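Local coordinates for R.Pab1 family restriction endonuclease (Campylobacter coli, PDB 7CFA), which is a restriction DNA glycosylase of the R.PabI family, which probably excises bases from a specific recognition sequence in double-stranded DNA, at residues A18-I23 and V49-G54; I67-K72 and H225-L230; S153-K158 and G168-C173. The protein carries 2 engineered substitutions. One frame throughout, in Å; residues are numbered along the deposited sequence.

How the contacts relate
Contacts 1 and 3 are two pairings within one antiparallel sheet, and contact 2 lies apart from it. Strand 47-51 of contact 1 borders strand 166-175 of contact 3: Trp51 O probably accepts a hydrogen bond from Phe172 N at 2.6 Å. The two centres are about 11 Å apart, and Glu50 OE2 comes within 3.3 Å of Glu154 OE2, with Lys24 bridging both acids. Contact 2 joins a loop to helix 223-237; its centre is about 23 Å from that of contact 1 and about 19 Å from that of contact 3. In sequence, contact 3 falls between residues 67-72 and 225-230, so contact 2 joins a segment that precedes the hairpin to one that follows it.

Contact 1. Residues A18-I23 and V49-G54; sequences AGKIRI and VEWQIG
Ile21, Arg22 and Ile23 pair with Trp51, Glu50 and Val49 as neighbouring antiparallel strands of the large sheet, their short axes 4.6 Å apart at the closest. The backbone evidence for this register is a hydrogen-bonded pair, Arg22 with Glu50, set between two non-hydrogen-bonded ones. Arg22 N donates to Glu50 O, and Glu50 N returns a bond to Arg22 O. Where the regular strands stop, Gln52 N still reaches Lys20 O at 3.0 Å, and Gln52 is the centre of an inverse gamma turn.

The polar side chains add two further links. Arg22 and Glu50 lie alongside each other, and their salt bridge converges on a single oxygen: Glu50 OE1 receives NH2 of Arg22 at 2.6 Å and NE of Arg22 at 2.9 Å. That oxygen sits close to the guanidinium plane, although the carboxylate is turned 38° from it. Glu50 OE2 instead goes to Lys24. Lys20, bent at its third and fourth torsions, curls back so that NZ meets Gln52 O at 2.7 Å, in the carbonyl plane; Glu78 is a second partner of this ammonium and also binds Trp51 NE1.

The apolar contacts lie on the other side of the sheet from the salt bridge, where Leu12 of strand 8-13 touches both Ile21 and Trp51. Ile23 CD1 rests against Val49 CG2 at 3.8 Å, and Ile21 CG2 approaches Val49 CG1. With chi2 of Ile21 at -68°, its CD1 turns over a face of the indole, while Ile53 CB lies over the other face, toward its rim. The Ile21 contact is a CH-pi interaction: CD1 stands 3.6 Å from the centroid of the Trp51 five-membered ring, 25° off the ring normal.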
loop_
_atom_site.group_PDB
_atom_site.type_symbol
_atom_site.label_atom_id
_atom_site.label_comp_id
_atom_site.label_asym_id
_atom_site.label_seq_id
_atom_site.Cartn_x
_atom_site.Cartn_y
_atom_site.Cartn_z
ATOM N N ALA A 18 4.263 -8.147 9.705
ATOM C CA ALA A 18 2.846 -8.305 9.387
ATOM C C ALA A 18 1.986 -8.025 10.615
ATOM O O ALA A 18 1.072 -8.778 10.959
ATOM C CB ALA A 18 2.558 -9.694 8.812
ATOM N N GLY A 19 2.299 -6.921 11.284
ATOM C CA GLY A 19 1.553 -6.504 12.449
ATOM C C GLY A 19 1.507 -4.999 12.608
ATOM O O GLY A 19 1.940 -4.253 11.723
ATOM N N LYS A 20 0.990 -4.551 13.752
ATOM C CA LYS A 20 0.826 -3.131 14.033
ATOM C C LYS A 20 2.134 -2.442 14.402
ATOM O O LYS A 20 2.208 -1.212 14.328
ATOM C CB LYS A 20 -0.188 -2.944 15.167
ATOM C CG LYS A 20 -1.602 -3.382 14.820
ATOM C CD LYS A 20 -2.396 -3.731 16.074
ATOM C CE LYS A 20 -2.484 -2.552 17.031
ATOM N NZ LYS A 20 -3.299 -1.431 16.482
ATOM N N ILE A 21 3.154 -3.197 14.802
ATOM C CA ILE A 21 4.446 -2.646 15.198
ATOM C C ILE A 21 5.464 -2.974 14.117
ATOM O O ILE A 21 5.636 -4.143 13.750
ATOM C CB ILE A 21 4.907 -3.194 16.559
ATOM C CG1 ILE A 21 3.831 -2.980 17.625
ATOM C CG2 ILE A 21 6.207 -2.524 16.974
ATOM C CD1 ILE A 21 3.618 -1.533 17.987
ATOM N N ARG A 22 6.144 -1.945 13.616
ATOM C CA ARG A 22 7.216 -2.124 12.651
ATOM C C ARG A 22 8.398 -1.251 13.048
ATOM O O ARG A 22 8.232 -0.200 13.672
ATOM C CB ARG A 22 6.760 -1.787 11.222
ATOM C CG ARG A 22 5.646 -2.687 10.695
ATOM C CD ARG A 22 5.398 -2.478 9.204
ATOM N NE ARG A 22 4.954 -1.122 8.894
ATOM C CZ ARG A 22 4.531 -0.732 7.695
ATOM N NH1 ARG A 22 4.489 -1.598 6.690
ATOM N NH2 ARG A 22 4.145 0.522 7.498
ATOM N N ILE A 23 9.595 -1.701 12.684
ATOM C CA ILE A 23 10.834 -0.985 12.964
ATOM C C ILE A 23 11.386 -0.457 11.649
ATOM O O ILE A 23 11.548 -1.217 10.686
ATOM C CB ILE A 23 11.864 -1.886 13.669
ATOM C CG1 ILE A 23 11.257 -2.510 14.927
ATOM C CG2 ILE A 23 13.112 -1.090 14.020
ATOM C CD1 ILE A 23 10.825 -1.495 15.963
ATOM N N VAL A 49 10.316 3.176 16.058
ATOM C CA VAL A 49 9.184 2.263 16.157
ATOM C C VAL A 49 8.011 2.883 15.414
ATOM O O VAL A 49 7.694 4.060 15.613
ATOM C CB VAL A 49 8.822 1.988 17.626
ATOM C CG1 VAL A 49 7.577 1.112 17.713
ATOM C CG2 VAL A 49 9.989 1.341 18.351
ATOM N N GLU A 50 7.377 2.103 14.545
ATOM C CA GLU A 50 6.167 2.528 13.852
ATOM C C GLU A 50 4.995 1.740 14.414
ATOM O O GLU A 50 4.955 0.511 14.294
ATOM C CB GLU A 50 6.284 2.318 12.344
ATOM C CG GLU A 50 5.248 3.094 11.548
ATOM C CD GLU A 50 5.314 2.813 10.063
ATOM O OE1 GLU A 50 5.008 1.671 9.660
ATOM O OE2 GLU A 50 5.682 3.732 9.299
ATOM N N TRP A 51 4.043 2.447 15.020
ATOM C CA TRP A 51 2.931 1.833 15.746
ATOM C C TRP A 51 1.618 2.345 15.155
ATOM O O TRP A 51 1.232 3.495 15.391
ATOM C CB TRP A 51 3.033 2.145 17.240
ATOM C CG TRP A 51 1.984 1.515 18.114
ATOM C CD1 TRP A 51 1.010 0.632 17.739
ATOM C CD2 TRP A 51 1.813 1.726 19.522
ATOM N NE1 TRP A 51 0.244 0.283 18.828
ATOM C CE2 TRP A 51 0.716 0.942 19.934
ATOM C CE3 TRP A 51 2.481 2.503 20.473
ATOM C CZ2 TRP A 51 0.276 0.913 21.255
ATOM C CZ3 TRP A 51 2.040 2.474 21.784
ATOM C CH2 TRP A 51 0.948 1.686 22.162
ATOM N N GLN A 52 0.936 1.493 14.386
ATOM C CA GLN A 52 -0.393 1.813 13.868
ATOM C C GLN A 52 -1.392 1.622 15.007
ATOM O O GLN A 52 -2.056 0.591 15.141
ATOM C CB GLN A 52 -0.739 0.950 12.660
ATOM C CG GLN A 52 -2.046 1.348 11.986
ATOM C CD GLN A 52 -2.374 0.490 10.780
ATOM O OE1 GLN A 52 -1.687 -0.491 10.493
ATOM N NE2 GLN A 52 -3.429 0.859 10.064
ATOM N N ILE A 53 -1.498 2.651 15.837
ATOM C CA ILE A 53 -2.227 2.561 17.096
ATOM C C ILE A 53 -3.703 2.847 16.861
ATOM O O ILE A 53 -4.073 3.673 16.017
ATOM C CB ILE A 53 -1.618 3.528 18.128
ATOM C CG1 ILE A 53 -2.272 3.352 19.499
ATOM C CG2 ILE A 53 -1.742 4.970 17.651
ATOM C CD1 ILE A 53 -1.647 4.205 20.575
ATOM N N GLY A 54 -4.562 2.148 17.607
ATOM C CA GLY A 54 -5.984 2.384 17.593
ATOM C C GLY A 54 -6.473 2.987 18.901
ATOM O O GLY A 54 -5.725 3.176 19.858
#

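Contact 2. Residues I67-K72 and H225-L230; sequences IGANGK and HRYNVL. Engineered in segment 225-230: Asn228 (natural residue Asp).
A type I beta turn, Gly68 to Gly71, is docked on helix 223-237, where Ala69 and Gly68 meet the neighbouring helical residues Tyr227 and Asn228. The sole hydrogen bond between the two segments runs from Ala69 N to Asn228 OD1, at 2.8 Å with an N-H...O angle of 146°; the donor lies in the plane of the side-chain carbonyl. Asn228 is an engineered residue, aspartate in the natural sequence. Its chi1 of -67° sets CG anti to its own carbonyl carbon and swings the amide toward the turn, and OD1 also comes within 3.2 Å of Gly68 CA. The other end of the amide, ND2, is hydrogen-bonded to Tyr55 OH, which also pairs with His225 ND1, so one hydroxyl connects two residues a helical turn apart.

Tyr227 supplies the ring contacts. Its CD2 touches Ala69 CB at 3.7 Å, and the polar Ile67 O lies at the ring edge, near the ring plane, 3.5 Å from CE2 of Tyr227. Gly71 N bonding to Gly68 O closes the turn presented to these groups, and Gly68 N bonding to Lys72 O ties the chain together at its base. Within the turn, Asn70 starts an Asx turn, its OD1 accepting from Lys72 N at 3.3 Å, with the donor 52° out of the amide carbonyl plane.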
loop_
_atom_site.group_PDB
_atom_site.type_symbol
_atom_site.label_atom_id
_atom_site.label_comp_id
_atom_site.label_asym_id
_atom_site.label_seq_id
_atom_site.Cartn_x
_atom_site.Cartn_y
_atom_site.Cartn_z
ATOM N N ILE A 67 -21.088 2.576 21.935
ATOM C CA ILE A 67 -21.546 2.177 20.609
ATOM C C ILE A 67 -20.974 3.161 19.599
ATOM O O ILE A 67 -21.237 4.367 19.677
ATOM C CB ILE A 67 -23.079 2.128 20.525
ATOM C CG1 ILE A 67 -23.638 1.132 21.544
ATOM C CG2 ILE A 67 -23.520 1.762 19.114
ATOM C CD1 ILE A 67 -25.146 1.006 21.508
ATOM N N GLY A 68 -20.201 2.645 18.645
ATOM C CA GLY A 68 -19.515 3.482 17.685
ATOM C C GLY A 68 -20.439 4.087 16.643
ATOM O O GLY A 68 -21.653 3.882 16.633
ATOM N N ALA A 69 -19.827 4.861 15.741
ATOM C CA ALA A 69 -20.583 5.512 14.677
ATOM C C ALA A 69 -21.162 4.504 13.695
ATOM O O ALA A 69 -22.196 4.769 13.074
ATOM C CB ALA A 69 -19.695 6.519 13.943
ATOM N N ASN A 70 -20.512 3.352 13.539
ATOM C CA ASN A 70 -21.017 2.286 12.685
ATOM C C ASN A 70 -22.102 1.453 13.356
ATOM O O ASN A 70 -22.571 0.479 12.757
ATOM C CB ASN A 70 -19.865 1.378 12.247
ATOM C CG ASN A 70 -18.956 0.990 13.401
ATOM O OD1 ASN A 70 -19.289 1.197 14.569
ATOM N ND2 ASN A 70 -17.799 0.423 13.076
ATOM N N GLY A 71 -22.509 1.808 14.574
ATOM C CA GLY A 71 -23.530 1.061 15.278
ATOM C C GLY A 71 -23.058 -0.223 15.917
ATOM O O GLY A 71 -23.891 -1.042 16.318
ATOM N N LYS A 72 -21.751 -0.428 16.030
ATOM C CA LYS A 72 -21.195 -1.652 16.586
ATOM C C LYS A 72 -20.816 -1.467 18.049
ATOM O O LYS A 72 -20.529 -0.360 18.511
ATOM C CB LYS A 72 -19.967 -2.103 15.790
ATOM C CG LYS A 72 -20.264 -2.534 14.366
ATOM C CD LYS A 72 -19.008 -3.039 13.676
ATOM C CE LYS A 72 -19.314 -3.550 12.279
ATOM N NZ LYS A 72 -18.095 -4.083 11.609
ATOM N N HIS A 225 -14.815 9.083 13.091
ATOM C CA HIS A 225 -13.797 9.182 14.131
ATOM C C HIS A 225 -14.155 10.248 15.156
ATOM O O HIS A 225 -13.925 10.062 16.357
ATOM C CB HIS A 225 -12.432 9.478 13.510
ATOM C CG HIS A 225 -11.817 8.308 12.809
ATOM N ND1 HIS A 225 -11.548 7.117 13.446
ATOM C CD2 HIS A 225 -11.409 8.151 11.527
ATOM C CE1 HIS A 225 -11.003 6.274 12.587
ATOM N NE2 HIS A 225 -10.907 6.877 11.416
ATOM N N ARG A 226 -14.709 11.376 14.703
ATOM C CA ARG A 226 -15.163 12.401 15.637
ATOM C C ARG A 226 -16.202 11.840 16.597
ATOM O O ARG A 226 -16.117 12.056 17.813
ATOM C CB ARG A 226 -15.734 13.598 14.876
ATOM C CG ARG A 226 -16.093 14.780 15.765
ATOM C CD ARG A 226 -17.402 15.425 15.338
ATOM N NE ARG A 226 -17.383 15.850 13.941
ATOM C CZ ARG A 226 -17.033 17.067 13.533
ATOM N NH1 ARG A 226 -16.668 17.987 14.414
ATOM N NH2 ARG A 226 -17.048 17.362 12.241
ATOM N N TYR A 227 -17.185 11.107 16.068
ATOM C CA TYR A 227 -18.238 10.539 16.906
ATOM C C TYR A 227 -17.672 9.545 17.911
ATOM O O TYR A 227 -18.056 9.558 19.085
ATOM C CB TYR A 227 -19.297 9.874 16.024
ATOM C CG TYR A 227 -20.460 9.266 16.780
ATOM C CD1 TYR A 227 -21.615 9.996 17.022
ATOM C CD2 TYR A 227 -20.406 7.956 17.242
ATOM C CE1 TYR A 227 -22.681 9.443 17.710
ATOM C CE2 TYR A 227 -21.464 7.395 17.929
ATOM C CZ TYR A 227 -22.600 8.143 18.160
ATOM O OH TYR A 227 -23.654 7.586 18.845
ATOM N N ASN A 228 -16.757 8.677 17.470
ATOM C CA ASN A 228 -16.214 7.660 18.364
ATOM C C ASN A 228 -15.398 8.286 19.488
ATOM O O ASN A 228 -15.541 7.897 20.655
ATOM C CB ASN A 228 -15.367 6.665 17.573
ATOM C CG ASN A 228 -16.196 5.825 16.621
ATOM O OD1 ASN A 228 -17.414 5.732 16.760
ATOM N ND2 ASN A 228 -15.537 5.205 15.649
ATOM N N VAL A 229 -14.539 9.255 19.160
ATOM C CA VAL A 229 -13.741 9.919 20.189
ATOM C C VAL A 229 -14.646 10.631 21.187
ATOM O O VAL A 229 -14.408 10.592 22.401
ATOM C CB VAL A 229 -12.730 10.885 19.546
ATOM C CG1 VAL A 229 -12.025 11.697 20.618
ATOM C CG2 VAL A 229 -11.716 10.110 18.715
ATOM N N LEU A 230 -15.702 11.286 20.697
ATOM C CA LEU A 230 -16.634 11.952 21.602
ATOM C C LEU A 230 -17.343 10.957 22.513
ATOM O O LEU A 230 -17.593 11.261 23.686
ATOM C CB LEU A 230 -17.650 12.775 20.804
ATOM C CG LEU A 230 -17.110 14.078 20.208
ATOM C CD1 LEU A 230 -18.148 14.752 19.325
ATOM C CD2 LEU A 230 -16.650 15.024 21.312
#

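Contact 3. Residues S153-K158 and G168-C173; sequences SEIIIK and GMLYFC
Glu154 and Tyr171 face each other in a hydrogen-bonded pair of the antiparallel hairpin formed by strands 152-159 and 166-175. Glu154 N donates to Tyr171 O at 2.9 Å, and Tyr171 N donates to Glu154 O at 2.8 Å. Two residues along, Ile156 and Met169 repeat the reciprocal pattern, which fixes the register as far as Gly168.

On the face carrying these four side chains, Glu154 CG packs on Tyr171 CB at 3.8 Å, with the carboxylate plane 86° from the ring. Ile156 CG1 lies 3.8 Å from Tyr171 CE1. Met169, folded back at chi2 and chi3, brings its CE to 3.4 Å from Ile156 O and across the chain of Lys158, touching its CG. On the other face, Ile155 CG2 and Ile157 CD1 both close on Gly168 CA, the latter at 3.8 Å, and Ile155 and Leu170 pack against Ile217 of helix 208-219.

Farther out, strand 130-145 continues the sheet beyond Ser153 and Ile155, and Tyr139 makes a cation-pi contact with Lys158. Glu154 OE2 lies 3.5 Å from Cys173 SG and has its salt bridge with Lys24. The hairpin thus has a largely apolar face, with Ile155, Leu170 and Phe172 against helix 208-219, and a mixed face, where Lys24, shared by the close carboxylates of Glu154 and Glu50, would partly offset their mutual repulsion.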
loop_
_atom_site.group_PDB
_atom_site.type_symbol
_atom_site.label_atom_id
_atom_site.label_comp_id
_atom_site.label_asym_id
_atom_site.label_seq_id
_atom_site.Cartn_x
_atom_site.Cartn_y
_atom_site.Cartn_z
ATOM N N SER A 153 3.528 11.651 15.034
ATOM C CA SER A 153 2.521 10.814 14.407
ATOM C C SER A 153 2.390 11.218 12.948
ATOM O O SER A 153 2.479 12.403 12.612
ATOM C CB SER A 153 1.162 10.923 15.112
ATOM O OG SER A 153 0.637 12.233 15.010
ATOM N N GLU A 154 2.202 10.229 12.082
ATOM C CA GLU A 154 2.037 10.468 10.657
ATOM C C GLU A 154 0.747 9.826 10.173
ATOM O O GLU A 154 0.426 8.691 10.540
ATOM C CB GLU A 154 3.233 9.941 9.858
ATOM C CG GLU A 154 3.663 8.528 10.201
ATOM C CD GLU A 154 4.933 8.127 9.474
ATOM O OE1 GLU A 154 5.470 8.961 8.716
ATOM O OE2 GLU A 154 5.395 6.980 9.660
ATOM N N ILE A 155 0.007 10.567 9.355
ATOM C CA ILE A 155 -1.270 10.121 8.814
ATOM C C ILE A 155 -1.090 9.875 7.324
ATOM O O ILE A 155 -0.803 10.807 6.562
ATOM C CB ILE A 155 -2.384 11.144 9.079
ATOM C CG1 ILE A 155 -2.540 11.367 10.586
ATOM C CG2 ILE A 155 -3.694 10.677 8.462
ATOM C CD1 ILE A 155 -3.520 12.453 10.948
ATOM N N ILE A 156 -1.248 8.623 6.912
ATOM C CA ILE A 156 -1.164 8.245 5.507
ATOM C C ILE A 156 -2.565 8.275 4.913
ATOM O O ILE A 156 -3.501 7.694 5.475
ATOM C CB ILE A 156 -0.524 6.856 5.348
ATOM C CG1 ILE A 156 0.853 6.821 6.015
ATOM C CG2 ILE A 156 -0.418 6.484 3.878
ATOM C CD1 ILE A 156 1.823 7.844 5.469
ATOM N N ILE A 157 -2.713 8.954 3.780
ATOM C CA ILE A 157 -4.000 9.110 3.111
ATOM C C ILE A 157 -4.045 8.155 1.924
ATOM O O ILE A 157 -3.215 8.246 1.012
ATOM C CB ILE A 157 -4.224 10.561 2.661
ATOM C CG1 ILE A 157 -4.110 11.518 3.851
ATOM C CG2 ILE A 157 -5.578 10.706 1.988
ATOM C CD1 ILE A 157 -5.126 11.263 4.943
ATOM N N LYS A 158 -5.015 7.243 1.932
ATOM C CA LYS A 158 -5.222 6.294 0.847
ATOM C C LYS A 158 -6.682 6.333 0.412
ATOM O O LYS A 158 -7.529 6.959 1.055
ATOM C CB LYS A 158 -4.827 4.869 1.260
ATOM C CG LYS A 158 -3.337 4.675 1.507
ATOM C CD LYS A 158 -2.529 4.823 0.225
ATOM C CE LYS A 158 -1.046 4.602 0.484
ATOM N NZ LYS A 158 -0.229 4.705 -0.757
ATOM N N GLY A 168 -7.639 7.980 6.272
ATOM C CA GLY A 168 -6.378 8.252 6.947
ATOM C C GLY A 168 -6.020 7.125 7.903
ATOM O O GLY A 168 -6.872 6.634 8.646
ATOM N N MET A 169 -4.754 6.719 7.856
ATOM C CA MET A 169 -4.190 5.745 8.782
ATOM C C MET A 169 -3.141 6.450 9.629
ATOM O O MET A 169 -2.168 6.990 9.092
ATOM C CB MET A 169 -3.574 4.560 8.038
ATOM C CG MET A 169 -4.575 3.515 7.569
ATOM S SD MET A 169 -5.705 4.113 6.297
ATOM C CE MET A 169 -4.557 4.487 4.975
ATOM N N LEU A 170 -3.340 6.448 10.942
ATOM C CA LEU A 170 -2.445 7.141 11.857
ATOM C C LEU A 170 -1.388 6.175 12.372
ATOM O O LEU A 170 -1.707 5.058 12.791
ATOM C CB LEU A 170 -3.230 7.749 13.021
ATOM C CG LEU A 170 -2.503 8.718 13.962
ATOM C CD1 LEU A 170 -3.469 9.774 14.474
ATOM C CD2 LEU A 170 -1.866 7.981 15.131
ATOM N N TYR A 171 -0.131 6.610 12.337
ATOM C CA TYR A 171 0.990 5.835 12.848
ATOM C C TYR A 171 1.686 6.637 13.936
ATOM O O TYR A 171 1.941 7.832 13.763
ATOM C CB TYR A 171 1.972 5.479 11.730
ATOM C CG TYR A 171 1.391 4.548 10.690
ATOM C CD1 TYR A 171 0.671 5.045 9.610
ATOM C CD2 TYR A 171 1.555 3.173 10.792
ATOM C CE1 TYR A 171 0.133 4.198 8.659
ATOM C CE2 TYR A 171 1.023 2.316 9.844
ATOM C CZ TYR A 171 0.312 2.835 8.780
ATOM O OH TYR A 171 -0.221 1.990 7.835
ATOM N N PHE A 172 1.978 5.981 15.053
ATOM C CA PHE A 172 2.652 6.601 16.186
ATOM C C PHE A 172 4.113 6.167 16.168
ATOM O O PHE A 172 4.407 4.967 16.180
ATOM C CB PHE A 172 1.966 6.202 17.492
ATOM C CG PHE A 172 2.536 6.863 18.712
ATOM C CD1 PHE A 172 2.877 8.206 18.698
ATOM C CD2 PHE A 172 2.709 6.143 19.883
ATOM C CE1 PHE A 172 3.392 8.814 19.828
ATOM C CE2 PHE A 172 3.220 6.745 21.014
ATOM C CZ PHE A 172 3.562 8.082 20.988
ATOM N N CYS A 173 5.024 7.137 16.127
ATOM C CA CYS A 173 6.437 6.860 15.912
ATOM C C CYS A 173 7.298 7.498 16.993
ATOM O O CYS A 173 6.997 8.588 17.492
ATOM C CB CYS A 173 6.891 7.356 14.534
ATOM S SG CYS A 173 5.910 6.714 13.157
#